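Local coordinates for protein DNA photolyase (Agrobacterium tumefaciens, PDB 4U63) that repairs cyclobutane pyrimidine dimers in ultraviolet-damaged DNA with light, using FAD and a methenyltetrahydrofolate antenna chromophore, at residues G89-L94 against K195-S200; T24-V29 against G50-P55; V56-K61 against R101-L106. All blocks are in the same frame, centred on the assembly; numbering follows the deposited sequence.

How the interactions relate
All three contacts belong to one parallel sheet and its flanks, and strand 53-59 ties them together. Interaction 2 pairs its first half with the central strand 27-31 through main-chain hydrogen bonds. Interaction 3 takes its second half and packs it under helix 99-110 by aliphatic side chains alone, the most deeply buried of the three. Interaction 1, partly exposed, lies at the outer strand 93-96, where a loop supplies a tryptophan and a serine; an arginine-indole stack and bridging waters set it apart. A sulfate lies beside each contact. V93 makes backbone hydrogen bonds with P55 and Y57 on strand 53-59, and P198 meets L106, joining interaction 1 to both others.

Interaction 1: residues G89-L94 against K195-S200; sequences GGRLVL and KVWPKS. With SO4 (sulfate ion), chain H.
R91 crosses one face of the W197 indole at an angle. Its chain is extended from CG to NE, so successive atoms pass across the ring: CG above CE2, then CD 3.5 Å from the centroid of the five-membered ring and almost exactly on its normal, a CH-pi contact. NE follows at 3.3 Å from W197 CD1. The guanidinium ends up flat on the indole, the planes 11° apart, in a guanidinium-indole stack with centres 4.0 Å apart. Its edge stays available for in-plane partners. R91 NH1 donates to O3 of a sulfate, probably from the crystallisation liquor, and to a water that in turn donates to P198 O, while the bond from NH2 to the sulfate is weak. The indole edge is held as well: W197 NE1 donates a hydrogen bond to a water at 2.8 Å, which donates to G89 O. Further along, V93 CG2 comes obliquely to W197 CE3 at 4.1 Å. S200 OG, anti to its own backbone N (chi1 178°), turns to the strand and accepts from L94 N at 2.9 Å, a nearly straight bond of 163°. A third water joins L94 O to K199 O. P198 packs on helix 99-110, and W197 also touches P55. The loop thus runs along the outermost strand, 93-96, of the parallel sheet of the alpha/beta domain of the photolyase.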
loop_
_atom_site.group_PDB
_atom_site.type_symbol
_atom_site.label_atom_id
_atom_site.label_comp_id
_atom_site.label_asym_id
_atom_site.label_seq_id
_atom_site.Cartn_x
_atom_site.Cartn_y
_atom_site.Cartn_z
ATOM N N GLY A 89 -0.108 6.809 29.081
ATOM C CA GLY A 89 0.461 6.241 30.303
ATOM C C GLY A 89 1.181 4.927 30.058
ATOM O O GLY A 89 1.672 4.305 30.998
ATOM N N GLY A 90 1.245 4.511 28.795
ATOM C CA GLY A 90 1.874 3.255 28.414
ATOM C C GLY A 90 3.258 3.445 27.827
ATOM O O GLY A 90 3.897 4.472 28.007
ATOM N N ARG A 91 3.703 2.420 27.126
ATOM C CA ARG A 91 4.957 2.422 26.383
ATOM C C ARG A 91 4.806 1.418 25.272
ATOM O O ARG A 91 3.876 0.608 25.291
ATOM C CB ARG A 91 6.122 1.964 27.241
ATOM C CG ARG A 91 6.489 2.858 28.404
ATOM C CD ARG A 91 7.810 2.380 28.972
ATOM N NE ARG A 91 8.158 3.042 30.216
ATOM C CZ ARG A 91 9.254 2.780 30.923
ATOM N NH1 ARG A 91 10.125 1.858 30.508
ATOM N NH2 ARG A 91 9.480 3.438 32.049
ATOM N N LEU A 92 5.730 1.461 24.318
ATOM C CA LEU A 92 5.831 0.439 23.293
ATOM C C LEU A 92 7.131 -0.336 23.482
ATOM O O LEU A 92 8.212 0.216 23.337
ATOM C CB LEU A 92 5.783 1.052 21.892
ATOM C CG LEU A 92 5.832 0.074 20.712
ATOM C CD1 LEU A 92 4.621 -0.860 20.682
ATOM C CD2 LEU A 92 5.917 0.831 19.401
ATOM N N VAL A 93 7.010 -1.613 23.815
ATOM C CA VAL A 93 8.165 -2.508 23.897
ATOM C C VAL A 93 8.571 -2.925 22.481
ATOM O O VAL A 93 7.742 -3.391 21.695
ATOM C CB VAL A 93 7.859 -3.769 24.726
ATOM C CG1 VAL A 93 9.060 -4.712 24.750
ATOM C CG2 VAL A 93 7.463 -3.401 26.147
ATOM N N LEU A 94 9.851 -2.758 22.165
ATOM C CA LEU A 94 10.398 -3.187 20.889
ATOM C C LEU A 94 11.241 -4.429 21.103
ATOM O O LEU A 94 12.026 -4.495 22.041
ATOM C CB LEU A 94 11.254 -2.083 20.281
ATOM C CG LEU A 94 10.552 -0.758 19.976
ATOM C CD1 LEU A 94 11.546 0.166 19.293
ATOM C CD2 LEU A 94 9.301 -0.934 19.116
ATOM N N LYS A 195 3.956 -2.078 36.981
ATOM C CA LYS A 195 4.860 -1.378 37.894
ATOM C C LYS A 195 6.281 -1.355 37.320
ATOM O O LYS A 195 6.979 -0.340 37.420
ATOM C CB LYS A 195 4.857 -2.039 39.275
ATOM C CG LYS A 195 5.712 -1.316 40.310
ATOM C CD LYS A 195 5.831 -2.104 41.607
ATOM C CE LYS A 195 6.995 -1.611 42.459
ATOM N NZ LYS A 195 8.325 -2.017 41.914
ATOM N N VAL A 196 6.689 -2.478 36.725
ATOM C CA VAL A 196 7.995 -2.618 36.081
ATOM C C VAL A 196 7.786 -2.977 34.605
ATOM O O VAL A 196 7.107 -3.951 34.297
ATOM C CB VAL A 196 8.839 -3.718 36.769
ATOM C CG1 VAL A 196 10.209 -3.854 36.110
ATOM C CG2 VAL A 196 8.999 -3.422 38.256
ATOM N N TRP A 197 8.365 -2.190 33.699
ATOM C CA TRP A 197 8.261 -2.459 32.256
ATOM C C TRP A 197 9.322 -3.471 31.813
ATOM O O TRP A 197 10.464 -3.391 32.255
ATOM C CB TRP A 197 8.423 -1.174 31.435
ATOM C CG TRP A 197 7.174 -0.380 31.340
ATOM C CD1 TRP A 197 6.827 0.700 32.097
ATOM C CD2 TRP A 197 6.093 -0.605 30.440
ATOM N NE1 TRP A 197 5.591 1.163 31.719
ATOM C CE2 TRP A 197 5.118 0.380 30.701
ATOM C CE3 TRP A 197 5.853 -1.541 29.431
ATOM C CZ2 TRP A 197 3.918 0.453 29.991
ATOM C CZ3 TRP A 197 4.662 -1.474 28.725
ATOM C CH2 TRP A 197 3.707 -0.484 29.010
ATOM N N PRO A 198 8.949 -4.430 30.936
ATOM C CA PRO A 198 9.987 -5.251 30.316
ATOM C C PRO A 198 10.948 -4.383 29.521
ATOM O O PRO A 198 10.562 -3.314 29.040
ATOM C CB PRO A 198 9.199 -6.175 29.374
ATOM C CG PRO A 198 7.835 -6.222 29.952
ATOM C CD PRO A 198 7.601 -4.854 30.518
ATOM N N LYS A 199 12.186 -4.839 29.385
ATOM C CA LYS A 199 13.193 -4.083 28.653
ATOM C C LYS A 199 12.842 -4.016 27.172
ATOM O O LYS A 199 12.229 -4.933 26.621
ATOM C CB LYS A 199 14.593 -4.677 28.867
ATOM C CG LYS A 199 15.071 -4.596 30.317
ATOM C CD LYS A 199 15.298 -3.157 30.789
ATOM C CE LYS A 199 15.155 -3.024 32.300
ATOM N NZ LYS A 199 15.987 -4.006 33.047
ATOM N N SER A 200 13.220 -2.909 26.546
ATOM C CA SER A 200 12.909 -2.651 25.141
ATOM C C SER A 200 14.172 -2.359 24.353
ATOM O O SER A 200 15.109 -1.756 24.875
ATOM C CB SER A 200 11.978 -1.447 25.030
ATOM O OG SER A 200 11.688 -1.141 23.676
HETATM S S SO4 H . 12.813 2.387 33.277
HETATM O O1 SO4 H . 11.997 3.220 34.184
HETATM O O2 SO4 H . 14.064 2.005 33.961
HETATM O O3 SO4 H . 12.056 1.172 32.905
HETATM O O4 SO4 H . 13.141 3.161 32.062
HETATM O O HOH W 1 4.294 3.584 32.326
HETATM O O HOH W 2 10.316 -0.514 28.499
HETATM O O HOH W 3 12.770 -6.439 23.959
#

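Interaction 2: residues T24-V29 against G50-P55; sequences TAPVIV and GGPVIP. With SO4 (sulfate ion), chain L.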
loop_
_atom_site.group_PDB
_atom_site.type_symbol
_atom_site.label_atom_id
_atom_site.label_comp_id
_atom_site.label_asym_id
_atom_site.label_seq_id
_atom_site.Cartn_x
_atom_site.Cartn_y
_atom_site.Cartn_z
ATOM N N THR A 24 -5.501 -8.285 38.747
ATOM C CA THR A 24 -5.791 -8.778 37.428
ATOM C C THR A 24 -4.460 -8.989 36.719
ATOM O O THR A 24 -3.566 -8.148 36.809
ATOM C CB THR A 24 -6.671 -7.768 36.680
ATOM O OG1 THR A 24 -7.906 -7.598 37.398
ATOM C CG2 THR A 24 -6.969 -8.226 35.260
ATOM N N ALA A 25 -4.329 -10.113 36.021
ATOM C CA ALA A 25 -3.116 -10.394 35.257
ATOM C C ALA A 25 -2.942 -9.378 34.116
ATOM O O ALA A 25 -3.922 -8.795 33.641
ATOM C CB ALA A 25 -3.156 -11.804 34.688
ATOM N N PRO A 26 -1.693 -9.155 33.675
ATOM C CA PRO A 26 -1.508 -8.341 32.482
ATOM C C PRO A 26 -2.047 -8.971 31.198
ATOM O O PRO A 26 -2.412 -10.169 31.157
ATOM C CB PRO A 26 0.020 -8.190 32.383
ATOM C CG PRO A 26 0.521 -8.443 33.761
ATOM C CD PRO A 26 -0.406 -9.467 34.333
ATOM N N VAL A 27 -2.081 -8.142 30.166
ATOM C CA VAL A 27 -2.457 -8.542 28.817
ATOM C C VAL A 27 -1.447 -7.931 27.842
ATOM O O VAL A 27 -1.120 -6.732 27.930
ATOM C CB VAL A 27 -3.909 -8.114 28.469
ATOM C CG1 VAL A 27 -4.169 -6.647 28.818
ATOM C CG2 VAL A 27 -4.220 -8.376 26.995
ATOM N N ILE A 28 -0.954 -8.757 26.923
ATOM C CA ILE A 28 -0.032 -8.309 25.894
ATOM C C ILE A 28 -0.798 -7.961 24.624
ATOM O O ILE A 28 -1.641 -8.735 24.168
ATOM C CB ILE A 28 1.022 -9.394 25.588
ATOM C CG1 ILE A 28 1.896 -9.619 26.832
ATOM C CG2 ILE A 28 1.883 -9.006 24.392
ATOM C CD1 ILE A 28 2.616 -10.935 26.840
ATOM N N VAL A 29 -0.502 -6.790 24.066
ATOM C CA VAL A 29 -1.056 -6.366 22.788
ATOM C C VAL A 29 0.077 -6.354 21.786
ATOM O O VAL A 29 0.979 -5.522 21.878
ATOM C CB VAL A 29 -1.683 -4.953 22.842
ATOM C CG1 VAL A 29 -2.274 -4.591 21.482
ATOM C CG2 VAL A 29 -2.746 -4.877 23.920
ATOM N N GLY A 50 -8.686 -5.527 31.651
ATOM C CA GLY A 50 -8.187 -5.000 32.912
ATOM C C GLY A 50 -6.736 -5.377 33.124
ATOM O O GLY A 50 -6.134 -6.102 32.315
ATOM N N GLY A 51 -6.168 -4.872 34.212
ATOM C CA GLY A 51 -4.767 -5.109 34.529
ATOM C C GLY A 51 -3.819 -4.373 33.594
ATOM O O GLY A 51 -4.263 -3.654 32.694
ATOM N N PRO A 52 -2.498 -4.542 33.808
ATOM C CA PRO A 52 -1.501 -3.882 32.971
ATOM C C PRO A 52 -1.564 -4.269 31.496
ATOM O O PRO A 52 -1.726 -5.447 31.166
ATOM C CB PRO A 52 -0.174 -4.344 33.579
ATOM C CG PRO A 52 -0.501 -4.656 34.994
ATOM C CD PRO A 52 -1.868 -5.260 34.932
ATOM N N VAL A 53 -1.443 -3.266 30.632
ATOM C CA VAL A 53 -1.407 -3.462 29.192
ATOM C C VAL A 53 0.051 -3.366 28.758
ATOM O O VAL A 53 0.739 -2.387 29.076
ATOM C CB VAL A 53 -2.271 -2.420 28.452
ATOM C CG1 VAL A 53 -2.218 -2.644 26.941
ATOM C CG2 VAL A 53 -3.711 -2.476 28.946
ATOM N N ILE A 54 0.515 -4.387 28.043
ATOM C CA ILE A 54 1.897 -4.475 27.582
ATOM C C ILE A 54 1.919 -4.459 26.046
ATOM O O ILE A 54 1.815 -5.517 25.411
ATOM C CB ILE A 54 2.589 -5.766 28.079
ATOM C CG1 ILE A 54 2.314 -6.025 29.573
ATOM C CG2 ILE A 54 4.089 -5.708 27.788
ATOM C CD1 ILE A 54 2.834 -4.965 30.512
ATOM N N PRO A 55 2.042 -3.262 25.442
ATOM C CA PRO A 55 2.162 -3.186 23.989
ATOM C C PRO A 55 3.549 -3.597 23.516
ATOM O O PRO A 55 4.549 -3.158 24.090
ATOM C CB PRO A 55 1.918 -1.702 23.693
ATOM C CG PRO A 55 1.224 -1.184 24.889
ATOM C CD PRO A 55 1.860 -1.923 26.015
HETATM S S SO4 L . -8.119 -3.724 36.920
HETATM O O1 SO4 L . -8.955 -2.844 37.769
HETATM O O2 SO4 L . -7.000 -4.238 37.721
HETATM O O3 SO4 L . -8.931 -4.856 36.416
HETATM O O4 SO4 L . -7.575 -2.936 35.804
#
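Three main-chain hydrogen bonds join T24-V29 to G50-P55 in parallel register, V27 beside V53, I28 beside I54 and V29 beside P55. V27 N donates to P52 O at 2.9 Å, V27 O accepts from I54 N at 2.9 Å, and V29 N reaches I54 O at 3.0 Å. CA-H...O contacts fill in between, among them P55 CA to V29 O. This is the strand pairing of a beta-alpha-beta unit, with helix 41-49 making the crossover between strands 27-31 and 53-59, as in Rossmann-like sheets. Apolar contacts lie on both faces. On one, V29 CG2 meets V53 CG1 at 3.8 Å and V27 CG1 nears V53 CG2; helix 41-49 backs V27 and V29 through A46. On the other, I28 CG1 packs against I54 CB. Before the strands begin, P26 CB meets P52 CB. Polar contacts with a sulfate, probably from the crystallisation liquor, mark the exposed end: G51 N donates to its O4 at 2.9 Å and T24 OG1 to its O3, while T24 CG2, anti to the backbone N, rests on the G50-G51 peptide.

Interaction 3: residues V56-K61 against R101-L106; sequences VYIREK and RILRDL. With SO4 (sulfate ion), chain O.
I58 and I102 both carry CG1 anti to the carbonyl carbon and CG2 anti to the backbone N, and chi2 of 171° and 158° respectively extends both long branches, so that each CD1 reaches the other's CG2. The two chains slide by in opposite directions: I58 CG2 meets I102 CD1 at 3.7 Å, and the I58 CD1 methyl rests on I102 CG2 at 3.8 Å. I58 CD1 also touches L103 CG. Two residues earlier on the strand, V56 and L106 reach toward each other tip to tip, V56 CG2 to L106 CD1 at 3.8 Å, while V56 CG1 makes a looser approach to L103 CD2. No hydrogen bond crosses this interface, which is wholly aliphatic and buried.

The helix's outer side is polar. R101 bends at chi2 and chi3, which lays its guanidinium over I102 CG1. R101 NH1 bonds D105 OD2 at 3.1 Å in a salt bridge one turn along; the oxygen is met from above the carboxylate plane. R101 NE and NH2 both point to a single oxygen, O4, of a sulfate probably from the crystallisation liquor; the sulfate is also hydrogen-bonded to D98 N.

The strand 56-59 and helix 101-106 axes run roughly antiparallel, 149° apart and 10.5 Å at closest approach. Helix 99-110 follows strand 93-96 and packs on the face of strands 53-59 and 27-31, L106 touching I28, while L103 reaches L132 of helix 123-138.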
loop_
_atom_site.group_PDB
_atom_site.type_symbol
_atom_site.label_atom_id
_atom_site.label_comp_id
_atom_site.label_asym_id
_atom_site.label_seq_id
_atom_site.Cartn_x
_atom_site.Cartn_y
_atom_site.Cartn_z
ATOM N N VAL A 56 3.598 -4.430 22.483
ATOM C CA VAL A 56 4.864 -4.882 21.903
ATOM C C VAL A 56 4.789 -4.858 20.378
ATOM O O VAL A 56 3.757 -5.198 19.785
ATOM C CB VAL A 56 5.262 -6.298 22.414
ATOM C CG1 VAL A 56 4.238 -7.355 22.023
ATOM C CG2 VAL A 56 6.658 -6.683 21.922
ATOM N N TYR A 57 5.886 -4.438 19.759
ATOM C CA TYR A 57 6.075 -4.579 18.322
ATOM C C TYR A 57 7.316 -5.446 18.131
ATOM O O TYR A 57 8.383 -5.140 18.674
ATOM C CB TYR A 57 6.262 -3.233 17.616
ATOM C CG TYR A 57 6.459 -3.408 16.128
ATOM C CD1 TYR A 57 7.721 -3.662 15.606
ATOM C CD2 TYR A 57 5.380 -3.371 15.245
ATOM C CE1 TYR A 57 7.916 -3.850 14.258
ATOM C CE2 TYR A 57 5.570 -3.559 13.874
ATOM C CZ TYR A 57 6.847 -3.798 13.389
ATOM O OH TYR A 57 7.092 -4.001 12.043
ATOM N N ILE A 58 7.157 -6.514 17.358
ATOM C CA ILE A 58 8.201 -7.476 17.106
ATOM C C ILE A 58 8.690 -7.359 15.665
ATOM O O ILE A 58 7.899 -7.326 14.720
ATOM C CB ILE A 58 7.689 -8.915 17.365
ATOM C CG1 ILE A 58 7.267 -9.059 18.833
ATOM C CG2 ILE A 58 8.751 -9.958 17.010
ATOM C CD1 ILE A 58 6.549 -10.351 19.156
ATOM N N ARG A 59 10.006 -7.310 15.514
ATOM C CA ARG A 59 10.645 -7.369 14.219
ATOM C C ARG A 59 10.749 -8.861 13.882
ATOM O O ARG A 59 11.641 -9.555 14.361
ATOM C CB ARG A 59 12.009 -6.686 14.294
ATOM C CG ARG A 59 12.624 -6.287 12.973
ATOM C CD ARG A 59 13.594 -5.122 13.157
ATOM N NE ARG A 59 14.661 -5.407 14.129
ATOM C CZ ARG A 59 15.969 -5.182 13.942
ATOM N NH1 ARG A 59 16.434 -4.636 12.814
ATOM N NH2 ARG A 59 16.829 -5.498 14.908
ATOM N N GLU A 60 9.789 -9.339 13.093
ATOM C CA GLU A 60 9.743 -10.721 12.629
ATOM C C GLU A 60 10.661 -10.891 11.422
ATOM O O GLU A 60 11.010 -9.918 10.753
ATOM C CB GLU A 60 8.326 -11.101 12.192
ATOM C CG GLU A 60 7.259 -11.095 13.267
ATOM C CD GLU A 60 5.879 -11.316 12.675
ATOM O OE1 GLU A 60 5.254 -10.330 12.256
ATOM O OE2 GLU A 60 5.413 -12.471 12.622
ATOM N N LYS A 61 11.027 -12.127 11.138
ATOM C CA LYS A 61 11.877 -12.447 9.978
ATOM C C LYS A 61 11.111 -12.299 8.650
ATOM O O LYS A 61 11.604 -11.682 7.685
ATOM C CB LYS A 61 12.441 -13.875 10.107
ATOM N N ARG A 101 9.084 -17.108 20.947
ATOM C CA ARG A 101 10.071 -16.971 22.023
ATOM C C ARG A 101 9.906 -15.624 22.744
ATOM O O ARG A 101 9.922 -15.568 23.975
ATOM C CB ARG A 101 11.491 -17.133 21.454
ATOM C CG ARG A 101 12.586 -17.442 22.469
ATOM C CD ARG A 101 13.191 -16.197 23.093
ATOM N NE ARG A 101 13.721 -15.264 22.089
ATOM C CZ ARG A 101 13.901 -13.951 22.271
ATOM N NH1 ARG A 101 13.592 -13.358 23.430
ATOM N NH2 ARG A 101 14.390 -13.215 21.276
ATOM N N ILE A 102 9.733 -14.550 21.980
ATOM C CA ILE A 102 9.558 -13.208 22.564
ATOM C C ILE A 102 8.284 -13.134 23.405
ATOM O O ILE A 102 8.300 -12.624 24.530
ATOM C CB ILE A 102 9.559 -12.115 21.472
ATOM C CG1 ILE A 102 10.981 -11.921 20.953
ATOM C CG2 ILE A 102 9.015 -10.788 21.997
ATOM C CD1 ILE A 102 11.035 -11.292 19.587
ATOM N N LEU A 103 7.187 -13.643 22.857
ATOM C CA LEU A 103 5.911 -13.612 23.568
ATOM C C LEU A 103 5.950 -14.464 24.836
ATOM O O LEU A 103 5.477 -14.034 25.878
ATOM C CB LEU A 103 4.764 -14.021 22.649
ATOM C CG LEU A 103 4.422 -13.004 21.552
ATOM C CD1 LEU A 103 3.455 -13.617 20.564
ATOM C CD2 LEU A 103 3.838 -11.709 22.119
ATOM N N ARG A 104 6.527 -15.662 24.751
ATOM C CA ARG A 104 6.677 -16.518 25.933
ATOM C C ARG A 104 7.522 -15.859 27.022
ATOM O O ARG A 104 7.199 -15.960 28.206
ATOM C CB ARG A 104 7.276 -17.870 25.553
ATOM C CG ARG A 104 6.298 -18.799 24.877
ATOM C CD ARG A 104 6.988 -20.099 24.508
ATOM N NE ARG A 104 6.122 -21.011 23.761
ATOM C CZ ARG A 104 5.167 -21.774 24.299
ATOM N NH1 ARG A 104 4.919 -21.748 25.609
ATOM N NH2 ARG A 104 4.444 -22.576 23.515
ATOM N N ASP A 105 8.600 -15.189 26.616
ATOM C CA ASP A 105 9.450 -14.470 27.557
ATOM C C ASP A 105 8.696 -13.303 28.213
ATOM O O ASP A 105 8.799 -13.114 29.425
ATOM C CB ASP A 105 10.731 -13.982 26.876
ATOM C CG ASP A 105 11.698 -15.118 26.541
ATOM O OD1 ASP A 105 11.363 -16.315 26.740
ATOM O OD2 ASP A 105 12.812 -14.807 26.069
ATOM N N LEU A 106 7.937 -12.538 27.426
ATOM C CA LEU A 106 7.096 -11.452 27.980
ATOM C C LEU A 106 6.035 -11.982 28.939
ATOM O O LEU A 106 5.797 -11.400 29.994
ATOM C CB LEU A 106 6.412 -10.642 26.873
ATOM C CG LEU A 106 7.283 -9.626 26.143
ATOM C CD1 LEU A 106 6.550 -9.085 24.924
ATOM C CD2 LEU A 106 7.686 -8.483 27.065
HETATM S S SO4 O . 15.515 -15.859 18.620
HETATM O O1 SO4 O . 14.963 -17.188 18.963
HETATM O O2 SO4 O . 16.894 -15.737 19.139
HETATM O O3 SO4 O . 15.537 -15.696 17.152
HETATM O O4 SO4 O . 14.655 -14.810 19.205
#